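Local atomic coordinates of PA0821 (Pseudomonas aeruginosa, PDB entry 7DRG), a protein that probably acts as a type VI secretion immunity protein (antitoxin), neutralising a partner effector that carries a putative VRR-NUC nuclease domain. Residues P15-N23 with D32-L40. Numbering follows the deposited sequence.
Sequences PHLLEIAGN and DYIGAVLCL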
# COMPACT_ATOMS: atom_id res chain seq x y z
N PRO B 15 4.16 6.15 6.75
CA PRO B 15 3.76 5.98 5.34
C PRO B 15 4.88 5.52 4.43
O PRO B 15 4.63 4.77 3.48
CB PRO B 15 3.28 7.39 4.95
CG PRO B 15 2.98 8.08 6.25
CD PRO B 15 3.94 7.52 7.24
N HIS B 16 6.12 5.93 4.70
CA HIS B 16 7.21 5.85 3.75
C HIS B 16 8.23 4.78 4.14
O HIS B 16 8.37 4.40 5.31
CB HIS B 16 7.92 7.20 3.65
CG HIS B 16 8.46 7.70 4.95
ND1 HIS B 16 7.65 8.16 5.96
CD2 HIS B 16 9.73 7.78 5.43
CE1 HIS B 16 8.39 8.51 7.00
NE2 HIS B 16 9.65 8.29 6.70
N LEU B 17 8.95 4.30 3.13
CA LEU B 17 10.17 3.52 3.28
C LEU B 17 11.31 4.30 2.65
O LEU B 17 11.18 4.75 1.51
CB LEU B 17 10.06 2.14 2.61
CG LEU B 17 9.13 1.06 3.17
CD1 LEU B 17 9.10 -0.13 2.22
CD2 LEU B 17 9.57 0.62 4.55
N LEU B 18 12.42 4.46 3.38
CA LEU B 18 13.54 5.23 2.85
C LEU B 18 14.28 4.47 1.76
O LEU B 18 14.64 5.04 0.73
CB LEU B 18 14.51 5.61 3.97
CG LEU B 18 13.89 6.37 5.14
CD1 LEU B 18 14.97 6.68 6.20
CD2 LEU B 18 13.23 7.67 4.65
N GLU B 19 14.52 3.18 1.97
CA GLU B 19 15.21 2.33 1.01
C GLU B 19 14.36 1.09 0.80
O GLU B 19 13.80 0.56 1.77
CB GLU B 19 16.61 1.97 1.52
CG GLU B 19 17.53 1.34 0.51
CD GLU B 19 18.91 1.09 1.09
OE1 GLU B 19 19.15 -0.03 1.60
OE2 GLU B 19 19.75 2.01 1.07
N ILE B 20 14.24 0.62 -0.44
CA ILE B 20 13.40 -0.54 -0.73
C ILE B 20 14.19 -1.56 -1.52
O ILE B 20 14.79 -1.23 -2.55
CB ILE B 20 12.12 -0.16 -1.50
CG1 ILE B 20 11.36 0.96 -0.78
CG2 ILE B 20 11.20 -1.38 -1.62
CD1 ILE B 20 10.11 1.40 -1.51
N ALA B 21 14.18 -2.81 -1.05
CA ALA B 21 14.91 -3.87 -1.75
C ALA B 21 14.33 -4.09 -3.14
O ALA B 21 13.12 -3.94 -3.37
CB ALA B 21 14.85 -5.16 -0.94
N GLY B 22 15.20 -4.47 -4.06
CA GLY B 22 14.76 -4.69 -5.43
C GLY B 22 13.75 -5.83 -5.49
O GLY B 22 13.88 -6.83 -4.79
N ASN B 23 12.73 -5.64 -6.33
CA ASN B 23 11.73 -6.66 -6.59
C ASN B 23 10.89 -7.00 -5.36
O ASN B 23 10.32 -8.10 -5.28
CB ASN B 23 12.39 -7.94 -7.16
CG ASN B 23 11.48 -8.70 -8.09
OD1 ASN B 23 10.92 -8.13 -9.02
ND2 ASN B 23 11.31 -9.99 -7.84
N ASP B 32 18.96 -9.01 -4.54
CA ASP B 32 20.14 -8.46 -3.88
C ASP B 32 20.60 -7.15 -4.53
O ASP B 32 21.74 -7.00 -4.96
CB ASP B 32 21.26 -9.50 -3.89
CG ASP B 32 22.37 -9.18 -2.91
OD1 ASP B 32 22.13 -8.36 -2.00
OD2 ASP B 32 23.47 -9.75 -3.05
N TYR B 33 19.69 -6.17 -4.58
CA TYR B 33 20.03 -4.83 -5.04
C TYR B 33 19.02 -3.87 -4.44
O TYR B 33 17.98 -4.27 -3.93
CB TYR B 33 20.05 -4.73 -6.58
CG TYR B 33 18.69 -4.76 -7.25
CD1 TYR B 33 18.05 -5.96 -7.51
CD2 TYR B 33 18.05 -3.58 -7.63
CE1 TYR B 33 16.81 -5.99 -8.12
CE2 TYR B 33 16.81 -3.60 -8.24
CZ TYR B 33 16.18 -4.82 -8.48
OH TYR B 33 14.94 -4.87 -9.09
N ILE B 34 19.35 -2.58 -4.50
CA ILE B 34 18.46 -1.53 -4.00
C ILE B 34 17.54 -1.12 -5.14
O ILE B 34 17.99 -0.54 -6.13
CB ILE B 34 19.24 -0.33 -3.45
CG1 ILE B 34 20.19 -0.78 -2.34
CG2 ILE B 34 18.27 0.74 -2.97
CD1 ILE B 34 21.13 0.33 -1.87
N GLY B 35 16.24 -1.42 -5.01
CA GLY B 35 15.31 -1.13 -6.08
C GLY B 35 14.79 0.30 -6.10
O GLY B 35 14.42 0.81 -7.16
N ALA B 36 14.72 0.92 -4.93
CA ALA B 36 14.16 2.28 -4.84
C ALA B 36 14.75 3.03 -3.65
O ALA B 36 14.96 2.42 -2.65
CB ALA B 36 12.65 2.20 -4.72
N VAL B 37 14.98 4.32 -3.80
CA VAL B 37 15.47 5.11 -2.65
C VAL B 37 14.71 6.43 -2.63
O VAL B 37 14.59 7.05 -3.64
CB VAL B 37 17.00 5.30 -2.64
CG1 VAL B 37 17.49 5.96 -3.90
CG2 VAL B 37 17.45 6.08 -1.42
N LEU B 38 14.18 6.77 -1.47
CA LEU B 38 13.43 8.02 -1.29
C LEU B 38 14.42 9.18 -1.24
O LEU B 38 15.34 9.12 -0.47
CB LEU B 38 12.58 7.94 -0.02
CG LEU B 38 11.59 9.07 0.20
CD1 LEU B 38 10.60 9.23 -0.94
CD2 LEU B 38 10.88 8.93 1.52
N CYS B 39 14.18 10.18 -2.06
CA CYS B 39 15.10 11.31 -2.11
C CYS B 39 14.31 12.57 -2.45
O CYS B 39 13.08 12.55 -2.60
CB CYS B 39 16.22 11.04 -3.13
SG CYS B 39 15.59 10.81 -4.80
N LEU B 40 15.03 13.68 -2.53
CA LEU B 40 14.46 14.96 -2.96
C LEU B 40 14.84 15.17 -4.42
O LEU B 40 16.01 15.43 -4.73
CB LEU B 40 14.99 16.09 -2.07
CG LEU B 40 14.65 17.52 -2.48
CD1 LEU B 40 13.15 17.69 -2.67
CD2 LEU B 40 15.18 18.47 -1.40
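His16 and Leu18 together receive the end of Leu38: its CD2 packs 4.0 Å from His16 CB and 4.1 Å from Leu18 CD2. Because CG of Leu38 stands opposite the backbone N (chi1 -172°), the branch is carried toward these two residues. Between them, the carbonyl of Leu17 is bound by the hydroxyl of Tyr184. Leu18 O accepts an almost straight N-H bond from Leu38 N at 2.8 Å, and Val37 CA adds a weaker C-H contact to the same oxygen. Glu19 and Val37 form a non-hydrogen-bonded antiparallel pair, and the Glu19 side chain runs at about a right angle to that of Ile34, Glu19 CG lying 3.6 Å from Ile34 CG2 and the carboxylate beside CD1. Ile20 turns to the other face, where its CB meets Ala36 CB and where Tyr184 of strand 182-186 and Ser197 of helix 191-204 also touch it. Ile20 N donates to Ala36 O, while Ile20 O is gripped twice, by Gly35 N at 2.9 Å and by Ala36 N at 3.2 Å. Past this point the register slips by one, pairing Ala21 with Ile34. Gly22 N then bonds to Tyr33 O, and Gly22 CA sits over one face of the Tyr33 ring, 3.6 Å from its centroid. Beyond the glycine, the Tyr33 hydroxyl and Asn23 N share Asp194 as a partner, tying this end to helix 191-204. Two residues, Gly35 and Ala36, opposite the single Ile20 form a classic beta bulge in an antiparallel beta hairpin, which places the short strand 19-22 alongside the long strand 34-46.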